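Local structure of tyrosyl-DNA phosphodiesterase 2 (Danio rerio, 4F1H) at residues Gly13-Asn18 and Cys234-Ser239; Tyr185-Lys190 and Cys203-Ile208; Lys190-Lys195 and Asp240-Tyr245. The protein belongs to the endonuclease/exonuclease/phosphatase family, has a DNase I-like fold of two facing beta-sheets, and is bound here to DNA and a magnesium ion. All coordinates share one frame; numbering follows the deposited sequence.

Contact 1. Residues Gly13-Asn18 and Cys234-Ser239; sequences GLDTLN and CGRYTS
With CG placed trans to the backbone N (chi1 172°), the carboxylate of Asp15 reaches across to Arg236, whose chain bends about its CG-CD bond (chi3 78°) and presents NH1 and NH2 end-on. Both nitrogens converge on one oxygen in a salt bridge: Arg236 NH1 and Arg236 NH2 each lie 2.9 Å from Asp15 OD2. That oxygen lies in the guanidinium plane, while the carboxylate as a whole is turned 70° against it; NH1 uses the syn lone pair, and NH2 arrives on the syn side but out of the carboxylate plane. The other oxygen closes an Asx turn, Asp15 OD1 accepting from Leu17 N at 3.0 Å, which helps fix the carboxylate's rotation. Leu17 crosses one guanidinium face, its CD2 3.9 Å from Arg236 NE. Farther out, Asn18 OD1 rests 3.3 Å from Arg236 CD, and Asn18 ND2 packs on Cys234 CB at 3.7 Å. This surface contact joins the loops that follow strand 4-10 and precede strand 243-249, antiparallel neighbours in one sheet. Asn18 occupies the N-cap position of helix 19-33, and Arg22 of that helix donates to the carbonyls of Asp15, Leu17 and Thr238, spanning both loops.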
loop_
_atom_site.group_PDB
_atom_site.type_symbol
_atom_site.label_atom_id
_atom_site.label_comp_id
_atom_site.label_asym_id
_atom_site.label_seq_id
_atom_site.Cartn_x
_atom_site.Cartn_y
_atom_site.Cartn_z
ATOM N N GLY B 13 -6.106 25.891 -7.731
ATOM C CA GLY B 13 -6.253 27.289 -7.369
ATOM C C GLY B 13 -4.954 28.000 -7.015
ATOM O O GLY B 13 -4.921 29.232 -7.005
ATOM N N LEU B 14 -3.903 27.242 -6.691
ATOM C CA LEU B 14 -2.577 27.852 -6.434
ATOM C C LEU B 14 -1.901 28.342 -7.721
ATOM O O LEU B 14 -0.943 29.117 -7.667
ATOM C CB LEU B 14 -1.682 26.862 -5.690
ATOM C CG LEU B 14 -2.208 26.606 -4.258
ATOM C CD1 LEU B 14 -1.383 25.518 -3.516
ATOM C CD2 LEU B 14 -2.288 27.898 -3.407
ATOM N N ASP B 15 -2.383 27.882 -8.871
ATOM C CA ASP B 15 -1.886 28.383 -10.168
ATOM C C ASP B 15 -2.826 29.515 -10.560
ATOM O O ASP B 15 -3.973 29.271 -10.949
ATOM C CB ASP B 15 -1.911 27.264 -11.214
ATOM C CG ASP B 15 -1.600 27.748 -12.611
ATOM O OD1 ASP B 15 -1.228 28.921 -12.792
ATOM O OD2 ASP B 15 -1.694 26.915 -13.540
ATOM N N THR B 16 -2.359 30.753 -10.453
ATOM C CA THR B 16 -3.278 31.867 -10.690
ATOM C C THR B 16 -3.327 32.276 -12.170
ATOM O O THR B 16 -4.146 33.126 -12.557
ATOM C CB THR B 16 -2.925 33.082 -9.820
ATOM O OG1 THR B 16 -1.603 33.507 -10.151
ATOM C CG2 THR B 16 -2.967 32.711 -8.320
ATOM N N LEU B 17 -2.481 31.674 -13.004
ATOM C CA LEU B 17 -2.459 32.064 -14.422
ATOM C C LEU B 17 -3.744 31.627 -15.130
ATOM O O LEU B 17 -4.103 30.440 -15.107
ATOM C CB LEU B 17 -1.223 31.495 -15.110
ATOM C CG LEU B 17 -1.023 31.896 -16.580
ATOM C CD1 LEU B 17 -0.932 33.421 -16.724
ATOM C CD2 LEU B 17 0.219 31.237 -17.132
ATOM N N ASN B 18 -4.449 32.583 -15.736
ATOM C CA ASN B 18 -5.714 32.285 -16.409
ATOM C C ASN B 18 -6.714 31.625 -15.453
ATOM O O ASN B 18 -7.532 30.804 -15.873
ATOM C CB ASN B 18 -5.504 31.380 -17.640
ATOM C CG ASN B 18 -4.657 32.032 -18.720
ATOM O OD1 ASN B 18 -3.516 31.634 -18.942
ATOM N ND2 ASN B 18 -5.212 33.026 -19.396
ATOM N N CYS B 234 -8.009 29.859 -23.819
ATOM C CA CYS B 234 -6.794 30.533 -23.366
ATOM C C CYS B 234 -5.511 29.740 -23.614
ATOM O O CYS B 234 -4.412 30.252 -23.372
ATOM C CB CYS B 234 -6.903 30.901 -21.886
ATOM S SG CYS B 234 -6.922 29.449 -20.770
ATOM N N GLY B 235 -5.641 28.497 -24.079
ATOM C CA GLY B 235 -4.484 27.696 -24.447
ATOM C C GLY B 235 -3.902 26.895 -23.282
ATOM O O GLY B 235 -2.846 26.274 -23.405
ATOM N N ARG B 236 -4.602 26.918 -22.144
ATOM C CA ARG B 236 -4.242 26.046 -21.023
ATOM C C ARG B 236 -5.387 25.092 -20.690
ATOM O O ARG B 236 -6.537 25.331 -21.070
ATOM C CB ARG B 236 -3.909 26.888 -19.800
ATOM C CG ARG B 236 -2.834 27.945 -20.104
ATOM C CD ARG B 236 -2.339 28.600 -18.831
ATOM N NE ARG B 236 -1.388 27.762 -18.101
ATOM C CZ ARG B 236 -1.474 27.542 -16.792
ATOM N NH1 ARG B 236 -0.567 26.779 -16.172
ATOM N NH2 ARG B 236 -2.478 28.080 -16.095
ATOM N N TYR B 237 -5.057 24.032 -19.951
ATOM C CA TYR B 237 -6.066 23.113 -19.407
ATOM C C TYR B 237 -6.731 23.715 -18.182
ATOM O O TYR B 237 -6.191 24.612 -17.519
ATOM C CB TYR B 237 -5.409 21.764 -19.032
ATOM C CG TYR B 237 -4.830 21.067 -20.248
ATOM C CD1 TYR B 237 -5.662 20.370 -21.126
ATOM C CD2 TYR B 237 -3.487 21.162 -20.555
ATOM C CE1 TYR B 237 -5.149 19.770 -22.268
ATOM C CE2 TYR B 237 -2.967 20.553 -21.712
ATOM C CZ TYR B 237 -3.804 19.866 -22.544
ATOM O OH TYR B 237 -3.304 19.257 -23.693
ATOM N N THR B 238 -7.905 23.187 -17.851
ATOM C CA THR B 238 -8.638 23.685 -16.699
ATOM C C THR B 238 -7.770 23.558 -15.423
ATOM O O THR B 238 -7.760 24.469 -14.559
ATOM C CB THR B 238 -9.938 22.854 -16.535
ATOM O OG1 THR B 238 -10.792 23.094 -17.671
ATOM C CG2 THR B 238 -10.685 23.243 -15.275
ATOM N N SER B 239 -7.023 22.454 -15.343
ATOM C CA SER B 239 -6.140 22.194 -14.198
ATOM C C SER B 239 -4.942 21.361 -14.589
ATOM O O SER B 239 -4.928 20.814 -15.685
ATOM C CB SER B 239 -6.959 21.387 -13.194
ATOM O OG SER B 239 -6.215 21.118 -12.043
#

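Contact 2. Residues Tyr185-Lys190 and Cys203-Ile208; sequences YTWDTK and CRFDRI. With nucleotides of chain A.
The side chains of Trp187 and Phe205 run alongside each other in the same direction, with Trp187 CB 3.7 Å from Phe205 CD2 and the indole's five-membered ring inclined 34° to the phenyl ring. They line the path of the DNA: C5' of DG2 of chain A comes within 3.5 Å of Trp187 CZ3, and C5' of DT1 of chain A lies near Trp187 NE1. Phe205 CZ approaches OP1 of DG2 of chain A at 3.7 Å. Cys203 SG touches the indole obliquely at CE3, and Tyr185 OH reaches C4' of DA4 of chain A at 3.5 Å. Behind this surface the backbone forms a classic beta bulge. Cys203 O accepts from Thr186 N (2.9 Å) and Trp187 N (3.0 Å), and Cys203 N returns a bond to Trp187 O at 2.8 Å. Thr186 points toward Asp206, and with OG1 between the backbone N and the carbonyl carbon (chi1 70°) its hydroxyl donates to the anti lone pair of Asp206 OD2 at 2.6 Å. That oxygen also accepts from His241 ND1, so the threonine is a second-shell group behind a His-Asp pair. Trp187 NE1 is tied to Asp240. Strand 187-188 pairs antiparallel with strand 202-211, which also neighbours 145-150; the backbone of Thr186 bonds to that of Trp242 and Ile208 packs on Ile244, joining this sheet to strand 243-249 of the other.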
loop_
_atom_site.group_PDB
_atom_site.type_symbol
_atom_site.label_atom_id
_atom_site.label_comp_id
_atom_site.label_asym_id
_atom_site.label_seq_id
_atom_site.Cartn_x
_atom_site.Cartn_y
_atom_site.Cartn_z
ATOM N N TYR B 185 -4.369 7.509 -15.165
ATOM C CA TYR B 185 -3.529 8.575 -14.624
ATOM C C TYR B 185 -4.327 9.846 -14.550
ATOM O O TYR B 185 -4.990 10.241 -15.536
ATOM C CB TYR B 185 -2.299 8.801 -15.518
ATOM C CG TYR B 185 -1.542 7.534 -15.702
ATOM C CD1 TYR B 185 -0.982 6.885 -14.598
ATOM C CD2 TYR B 185 -1.408 6.958 -16.966
ATOM C CE1 TYR B 185 -0.273 5.682 -14.754
ATOM C CE2 TYR B 185 -0.717 5.761 -17.127
ATOM C CZ TYR B 185 -0.150 5.137 -16.015
ATOM O OH TYR B 185 0.535 3.943 -16.183
ATOM N N THR B 186 -4.273 10.509 -13.394
ATOM C CA THR B 186 -5.074 11.728 -13.187
ATOM C C THR B 186 -4.197 12.970 -13.050
ATOM O O THR B 186 -4.668 14.115 -13.088
ATOM C CB THR B 186 -6.003 11.627 -11.952
ATOM O OG1 THR B 186 -5.214 11.645 -10.747
ATOM C CG2 THR B 186 -6.884 10.350 -11.956
ATOM N N TRP B 187 -2.891 12.755 -12.917
ATOM C CA TRP B 187 -1.929 13.880 -12.918
ATOM C C TRP B 187 -0.779 13.398 -13.798
ATOM O O TRP B 187 -0.046 12.491 -13.404
ATOM C CB TRP B 187 -1.445 14.138 -11.469
ATOM C CG TRP B 187 -0.661 15.423 -11.308
ATOM C CD1 TRP B 187 -1.158 16.707 -11.151
ATOM C CD2 TRP B 187 0.757 15.541 -11.317
ATOM N NE1 TRP B 187 -0.104 17.606 -11.023
ATOM C CE2 TRP B 187 1.073 16.904 -11.142
ATOM C CE3 TRP B 187 1.793 14.610 -11.451
ATOM C CZ2 TRP B 187 2.390 17.359 -11.092
ATOM C CZ3 TRP B 187 3.102 15.063 -11.402
ATOM C CH2 TRP B 187 3.385 16.422 -11.212
ATOM N N ASP B 188 -0.630 13.984 -14.990
ATOM C CA ASP B 188 0.205 13.372 -16.056
ATOM C C ASP B 188 0.940 14.486 -16.755
ATOM O O ASP B 188 0.331 15.276 -17.503
ATOM C CB ASP B 188 -0.744 12.681 -17.018
ATOM C CG ASP B 188 -0.041 11.988 -18.177
ATOM O OD1 ASP B 188 1.035 12.430 -18.591
ATOM O OD2 ASP B 188 -0.613 11.007 -18.719
ATOM N N THR B 189 2.245 14.617 -16.468
ATOM C CA THR B 189 2.953 15.782 -16.983
ATOM C C THR B 189 3.322 15.636 -18.478
ATOM O O THR B 189 3.760 16.603 -19.105
ATOM C CB THR B 189 4.225 16.064 -16.209
ATOM O OG1 THR B 189 5.101 14.936 -16.334
ATOM C CG2 THR B 189 3.920 16.306 -14.739
ATOM N N LYS B 190 3.173 14.442 -19.036
ATOM C CA LYS B 190 3.353 14.273 -20.480
ATOM C C LYS B 190 2.126 14.767 -21.261
ATOM O O LYS B 190 2.237 15.452 -22.298
ATOM C CB LYS B 190 3.607 12.797 -20.786
ATOM C CG LYS B 190 4.037 12.504 -22.233
ATOM C CD LYS B 190 4.453 11.040 -22.381
ATOM C CE LYS B 190 4.891 10.703 -23.806
ATOM N NZ LYS B 190 6.333 11.003 -24.049
ATOM N N CYS B 203 0.630 9.893 -12.565
ATOM C CA CYS B 203 0.261 9.490 -11.209
ATOM C C CYS B 203 -1.249 9.358 -11.046
ATOM O O CYS B 203 -2.027 10.121 -11.667
ATOM C CB CYS B 203 0.721 10.582 -10.247
ATOM S SG CYS B 203 2.523 10.803 -10.292
ATOM N N ARG B 204 -1.678 8.388 -10.249
ATOM C CA ARG B 204 -3.114 8.228 -10.012
ATOM C C ARG B 204 -3.426 8.812 -8.627
ATOM O O ARG B 204 -3.643 8.091 -7.668
ATOM C CB ARG B 204 -3.541 6.757 -10.111
ATOM C CG ARG B 204 -5.089 6.577 -10.091
ATOM C CD ARG B 204 -5.507 5.151 -10.437
ATOM N NE ARG B 204 -5.237 4.195 -9.346
ATOM C CZ ARG B 204 -6.075 3.912 -8.349
ATOM N NH1 ARG B 204 -7.247 4.549 -8.233
ATOM N NH2 ARG B 204 -5.738 3.008 -7.451
ATOM N N PHE B 205 -3.436 10.136 -8.548
ATOM C CA PHE B 205 -3.584 10.845 -7.260
ATOM C C PHE B 205 -5.053 10.968 -6.861
ATOM O O PHE B 205 -5.384 10.985 -5.670
ATOM C CB PHE B 205 -2.982 12.267 -7.379
ATOM C CG PHE B 205 -1.465 12.306 -7.376
ATOM C CD1 PHE B 205 -0.707 11.253 -6.833
ATOM C CD2 PHE B 205 -0.806 13.418 -7.896
ATOM C CE1 PHE B 205 0.712 11.336 -6.834
ATOM C CE2 PHE B 205 0.576 13.490 -7.903
ATOM C CZ PHE B 205 1.333 12.441 -7.349
ATOM N N ASP B 206 -5.931 11.070 -7.864
ATOM C CA ASP B 206 -7.331 11.311 -7.598
ATOM C C ASP B 206 -8.025 9.978 -7.582
ATOM O O ASP B 206 -7.935 9.213 -8.559
ATOM C CB ASP B 206 -7.842 12.230 -8.702
ATOM C CG ASP B 206 -7.084 13.550 -8.684
ATOM O OD1 ASP B 206 -7.411 14.410 -7.812
ATOM O OD2 ASP B 206 -6.098 13.718 -9.444
ATOM N N ARG B 207 -8.696 9.687 -6.464
ATOM C CA ARG B 207 -9.290 8.373 -6.241
ATOM C C ARG B 207 -10.631 8.484 -5.568
ATOM O O ARG B 207 -10.898 9.460 -4.859
ATOM C CB ARG B 207 -8.381 7.465 -5.377
ATOM C CG ARG B 207 -6.930 7.349 -5.893
ATOM C CD ARG B 207 -6.129 6.298 -5.110
ATOM N NE ARG B 207 -4.804 6.227 -5.715
ATOM C CZ ARG B 207 -3.936 5.220 -5.579
ATOM N NH1 ARG B 207 -4.216 4.166 -4.811
ATOM N NH2 ARG B 207 -2.771 5.282 -6.228
ATOM N N ILE B 208 -11.474 7.482 -5.804
ATOM C CA ILE B 208 -12.811 7.402 -5.197
ATOM C C ILE B 208 -12.903 6.095 -4.436
ATOM O O ILE B 208 -12.601 5.012 -5.006
ATOM C CB ILE B 208 -13.908 7.366 -6.276
ATOM C CG1 ILE B 208 -13.752 8.565 -7.218
ATOM C CG2 ILE B 208 -15.290 7.305 -5.654
ATOM C CD1 ILE B 208 -14.633 8.445 -8.480
ATOM P P DG A 2 5.106 15.426 -6.219
ATOM O OP1 DG A 2 4.094 14.394 -5.861
ATOM O OP2 DG A 2 6.151 15.855 -5.217
ATOM O "O5'" DG A 2 5.988 14.950 -7.465
ATOM C "C5'" DG A 2 5.293 14.592 -8.655
ATOM C "C4'" DG A 2 6.122 13.518 -9.328
ATOM O "O4'" DG A 2 7.290 14.149 -9.935
ATOM C "C3'" DG A 2 6.636 12.390 -8.447
ATOM O "O3'" DG A 2 6.303 11.206 -9.179
ATOM C "C2'" DG A 2 8.151 12.616 -8.415
ATOM C "C1'" DG A 2 8.379 13.266 -9.775
ATOM N N9 DG A 2 9.569 14.102 -9.879
ATOM C C8 DG A 2 9.904 15.233 -9.129
ATOM N N7 DG A 2 11.064 15.769 -9.503
ATOM C C5 DG A 2 11.496 14.919 -10.554
ATOM C C6 DG A 2 12.675 14.952 -11.354
ATOM O O6 DG A 2 13.585 15.777 -11.301
ATOM N N1 DG A 2 12.729 13.924 -12.298
ATOM C C2 DG A 2 11.733 12.977 -12.456
ATOM N N2 DG A 2 11.918 12.040 -13.404
ATOM N N3 DG A 2 10.641 12.914 -11.696
ATOM C C4 DG A 2 10.578 13.925 -10.794
ATOM O OP3 DT A 1 -1.352 18.186 -4.307
ATOM P P DT A 1 -1.153 17.916 -5.765
ATOM O OP1 DT A 1 -1.856 18.797 -6.685
ATOM O OP2 DT A 1 -1.612 16.535 -6.150
ATOM O "O5'" DT A 1 0.416 17.923 -5.994
ATOM C "C5'" DT A 1 0.886 17.992 -7.351
ATOM C "C4'" DT A 1 2.398 18.041 -7.276
ATOM O "O4'" DT A 1 2.739 19.389 -6.849
ATOM C "C3'" DT A 1 3.051 17.072 -6.283
ATOM O "O3'" DT A 1 4.352 16.709 -6.781
ATOM C "C2'" DT A 1 3.205 17.916 -5.021
ATOM C "C1'" DT A 1 3.511 19.284 -5.632
ATOM N N1 DT A 1 3.210 20.431 -4.727
ATOM C C2 DT A 1 4.260 21.239 -4.337
ATOM O O2 DT A 1 5.434 21.045 -4.686
ATOM N N3 DT A 1 3.895 22.262 -3.501
ATOM C C4 DT A 1 2.623 22.577 -3.033
ATOM O O4 DT A 1 2.419 23.550 -2.283
ATOM C C5 DT A 1 1.580 21.678 -3.497
ATOM C C7 DT A 1 0.164 21.865 -3.041
ATOM C C6 DT A 1 1.900 20.662 -4.312
ATOM P P DA A 4 3.629 4.596 -10.674
ATOM O OP1 DA A 4 2.258 4.529 -10.107
ATOM O OP2 DA A 4 4.764 4.252 -9.771
ATOM O "O5'" DA A 4 3.760 3.705 -11.980
ATOM C "C5'" DA A 4 2.794 3.854 -13.034
ATOM C "C4'" DA A 4 3.214 2.953 -14.169
ATOM O "O4'" DA A 4 4.384 3.512 -14.823
ATOM C "C3'" DA A 4 3.604 1.522 -13.776
ATOM O "O3'" DA A 4 2.913 0.760 -14.748
ATOM C "C2'" DA A 4 5.128 1.464 -13.958
ATOM C "C1'" DA A 4 5.296 2.449 -15.111
ATOM N N9 DA A 4 6.597 3.106 -15.213
ATOM C C8 DA A 4 7.459 3.449 -14.199
ATOM N N7 DA A 4 8.548 4.068 -14.624
ATOM C C5 DA A 4 8.368 4.160 -16.003
ATOM C C6 DA A 4 9.184 4.713 -17.028
ATOM N N6 DA A 4 10.369 5.310 -16.792
ATOM N N1 DA A 4 8.722 4.638 -18.303
ATOM C C2 DA A 4 7.534 4.048 -18.533
ATOM N N3 DA A 4 6.688 3.489 -17.653
ATOM C C4 DA A 4 7.169 3.592 -16.386
#

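Contact 3. Residues Lys190-Lys195 and Asp240-Tyr245; sequences KANSNK and DHWGIY. With nucleotides of chain A.
Lys195 and Asp240 meet beside the first nucleotide of the DNA, where Lys195 NZ donates to O4' of DT1 of chain A at 2.8 Å. On its way the lysine chain passes across the carboxylate, Lys195 CD lying 3.3 Å from Asp240 OD2. The ammonium stays beyond salt-bridge range of that oxygen, which accepts from Trp187 NE1. Next, His241 NE2 donates almost straight (167°) to OP1 of DT1 of chain A at 2.8 Å, with the phosphorus in the plane of the imidazole; ND1 is held by Asp206. Ser239, Asp240 and His241 form the Ser-Asp-His motif characteristic of this family, and the side chain of Asp240 is about 5 Å from the bound magnesium ion. Behind the motif, the loop 190-195 packs on Trp242. With CG swung to the far side from the main-chain nitrogen (chi1 -170°), Asn192 lays its amide over one indole face, amide and indole planes 40° apart and ND2 3.2 Å from Trp242 CZ3. The same ND2 is bonded to Ser239 O, while Asn192 OD1 accepts from Asn194 N at 2.9 Å in an Asx turn. At the indole edge, Ala191 O lies in the ring plane, 3.8 Å from Trp242 CZ2.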
loop_
_atom_site.group_PDB
_atom_site.type_symbol
_atom_site.label_atom_id
_atom_site.label_comp_id
_atom_site.label_asym_id
_atom_site.label_seq_id
_atom_site.Cartn_x
_atom_site.Cartn_y
_atom_site.Cartn_z
ATOM N N LYS B 190 3.173 14.442 -19.036
ATOM C CA LYS B 190 3.353 14.273 -20.480
ATOM C C LYS B 190 2.126 14.767 -21.261
ATOM O O LYS B 190 2.237 15.452 -22.298
ATOM C CB LYS B 190 3.607 12.797 -20.786
ATOM C CG LYS B 190 4.037 12.504 -22.233
ATOM C CD LYS B 190 4.453 11.040 -22.381
ATOM C CE LYS B 190 4.891 10.703 -23.806
ATOM N NZ LYS B 190 6.333 11.003 -24.049
ATOM N N ALA B 191 0.947 14.438 -20.743
ATOM C CA ALA B 191 -0.306 14.737 -21.422
ATOM C C ALA B 191 -0.854 16.106 -21.077
ATOM O O ALA B 191 -1.649 16.666 -21.846
ATOM C CB ALA B 191 -1.330 13.674 -21.097
ATOM N N ASN B 192 -0.447 16.634 -19.920
ATOM C CA ASN B 192 -0.900 17.940 -19.412
ATOM C C ASN B 192 0.293 18.918 -19.302
ATOM O O ASN B 192 1.266 18.649 -18.579
ATOM C CB ASN B 192 -1.581 17.754 -18.026
ATOM C CG ASN B 192 -2.296 19.017 -17.542
ATOM O OD1 ASN B 192 -1.717 20.114 -17.503
ATOM N ND2 ASN B 192 -3.555 18.876 -17.161
ATOM N N SER B 193 0.200 20.051 -19.992
ATOM C CA SER B 193 1.328 20.989 -20.091
ATOM C C SER B 193 1.175 22.219 -19.196
ATOM O O SER B 193 1.937 23.205 -19.323
ATOM C CB SER B 193 1.502 21.419 -21.553
ATOM O OG SER B 193 0.263 21.937 -22.048
ATOM N N ASN B 194 0.211 22.195 -18.281
ATOM C CA ASN B 194 0.002 23.388 -17.457
ATOM C C ASN B 194 1.186 23.621 -16.544
ATOM O O ASN B 194 1.572 24.762 -16.299
ATOM C CB ASN B 194 -1.235 23.262 -16.583
ATOM C CG ASN B 194 -2.471 23.720 -17.288
ATOM O OD1 ASN B 194 -2.509 23.780 -18.537
ATOM N ND2 ASN B 194 -3.499 24.064 -16.498
ATOM N N LYS B 195 1.732 22.535 -16.019
ATOM C CA LYS B 195 2.939 22.625 -15.188
ATOM C C LYS B 195 4.153 22.460 -16.094
ATOM O O LYS B 195 4.246 21.501 -16.868
ATOM C CB LYS B 195 2.917 21.557 -14.080
ATOM C CG LYS B 195 2.896 22.133 -12.671
ATOM C CD LYS B 195 2.371 21.131 -11.630
ATOM C CE LYS B 195 3.350 20.975 -10.445
ATOM N NZ LYS B 195 2.739 21.076 -9.057
ATOM N N ASP B 240 -3.952 21.258 -13.691
ATOM C CA ASP B 240 -2.897 20.277 -13.918
ATOM C C ASP B 240 -3.365 18.833 -13.649
ATOM O O ASP B 240 -2.662 17.873 -14.016
ATOM C CB ASP B 240 -1.626 20.626 -13.124
ATOM C CG ASP B 240 -1.842 20.620 -11.619
ATOM O OD1 ASP B 240 -2.999 20.753 -11.132
ATOM O OD2 ASP B 240 -0.813 20.507 -10.906
ATOM N N HIS B 241 -4.527 18.684 -13.004
ATOM C CA HIS B 241 -5.164 17.374 -12.840
ATOM C C HIS B 241 -6.265 17.187 -13.859
ATOM O O HIS B 241 -6.897 18.162 -14.260
ATOM C CB HIS B 241 -5.850 17.277 -11.463
ATOM C CG HIS B 241 -4.908 17.226 -10.306
ATOM N ND1 HIS B 241 -4.791 16.104 -9.504
ATOM C CD2 HIS B 241 -4.110 18.176 -9.753
ATOM C CE1 HIS B 241 -3.930 16.350 -8.525
ATOM N NE2 HIS B 241 -3.489 17.593 -8.666
ATOM N N TRP B 242 -6.549 15.929 -14.200
ATOM C CA TRP B 242 -7.777 15.613 -14.908
ATOM C C TRP B 242 -8.874 15.441 -13.851
ATOM O O TRP B 242 -8.589 15.063 -12.697
ATOM C CB TRP B 242 -7.600 14.320 -15.691
ATOM C CG TRP B 242 -6.440 14.314 -16.672
ATOM C CD1 TRP B 242 -5.619 13.261 -16.904
ATOM C CD2 TRP B 242 -6.041 15.347 -17.589
ATOM N NE1 TRP B 242 -4.720 13.567 -17.886
ATOM C CE2 TRP B 242 -4.963 14.838 -18.337
ATOM C CE3 TRP B 242 -6.490 16.637 -17.852
ATOM C CZ2 TRP B 242 -4.307 15.599 -19.325
ATOM C CZ3 TRP B 242 -5.852 17.378 -18.841
ATOM C CH2 TRP B 242 -4.782 16.853 -19.558
ATOM N N GLY B 243 -10.122 15.764 -14.202
ATOM C CA GLY B 243 -11.220 15.499 -13.297
ATOM C C GLY B 243 -11.734 14.085 -13.477
ATOM O O GLY B 243 -11.470 13.441 -14.492
ATOM N N ILE B 244 -12.439 13.571 -12.470
ATOM C CA ILE B 244 -13.073 12.257 -12.596
ATOM C C ILE B 244 -14.583 12.462 -12.640
ATOM O O ILE B 244 -15.145 13.117 -11.762
ATOM C CB ILE B 244 -12.768 11.353 -11.397
ATOM C CG1 ILE B 244 -11.270 11.026 -11.344
ATOM C CG2 ILE B 244 -13.517 10.013 -11.517
ATOM C CD1 ILE B 244 -10.854 10.273 -10.062
ATOM N N TYR B 245 -15.255 11.930 -13.679
ATOM C CA TYR B 245 -16.719 11.792 -13.663
ATOM C C TYR B 245 -17.081 10.323 -13.367
ATOM O O TYR B 245 -16.494 9.388 -13.935
ATOM C CB TYR B 245 -17.315 12.214 -15.009
ATOM C CG TYR B 245 -18.811 11.953 -15.111
ATOM C CD1 TYR B 245 -19.723 12.692 -14.367
ATOM C CD2 TYR B 245 -19.296 10.982 -15.987
ATOM C CE1 TYR B 245 -21.089 12.453 -14.465
ATOM C CE2 TYR B 245 -20.645 10.750 -16.096
ATOM C CZ TYR B 245 -21.525 11.472 -15.333
ATOM O OH TYR B 245 -22.871 11.204 -15.433
ATOM O OP3 DT A 1 -1.352 18.186 -4.307
ATOM P P DT A 1 -1.153 17.916 -5.765
ATOM O OP1 DT A 1 -1.856 18.797 -6.685
ATOM O OP2 DT A 1 -1.612 16.535 -6.150
ATOM O "O5'" DT A 1 0.416 17.923 -5.994
ATOM C "C5'" DT A 1 0.886 17.992 -7.351
ATOM C "C4'" DT A 1 2.398 18.041 -7.276
ATOM O "O4'" DT A 1 2.739 19.389 -6.849
ATOM C "C3'" DT A 1 3.051 17.072 -6.283
ATOM O "O3'" DT A 1 4.352 16.709 -6.781
ATOM C "C2'" DT A 1 3.205 17.916 -5.021
ATOM C "C1'" DT A 1 3.511 19.284 -5.632
ATOM N N1 DT A 1 3.210 20.431 -4.727
ATOM C C2 DT A 1 4.260 21.239 -4.337
ATOM O O2 DT A 1 5.434 21.045 -4.686
ATOM N N3 DT A 1 3.895 22.262 -3.501
ATOM C C4 DT A 1 2.623 22.577 -3.033
ATOM O O4 DT A 1 2.419 23.550 -2.283
ATOM C C5 DT A 1 1.580 21.678 -3.497
ATOM C C7 DT A 1 0.164 21.865 -3.041
ATOM C C6 DT A 1 1.900 20.662 -4.312
#

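From the N terminus, the chain leaves strand 4-10 and enters 13-18; 234-239 packs against 13-18, so contact 1 closes a loop of more than 200 residues. Contact 2 is nested inside, a short closure in which 185-190 meets 203-208. Contact 3 starts from Lys190, shared with contact 2, and ends at 240-245, beyond the second segments of both others; it therefore crosses each of them. Tyr237 N bonds to Asn194 OD1 where contacts 1 and 3 touch. Contact 3 sets the loop between strands 187-188 and 202-211 of one sheet against the start of strand 243-249 of the other; contact 2 lies within the first sheet, and contact 1 joins loops at the end of the second.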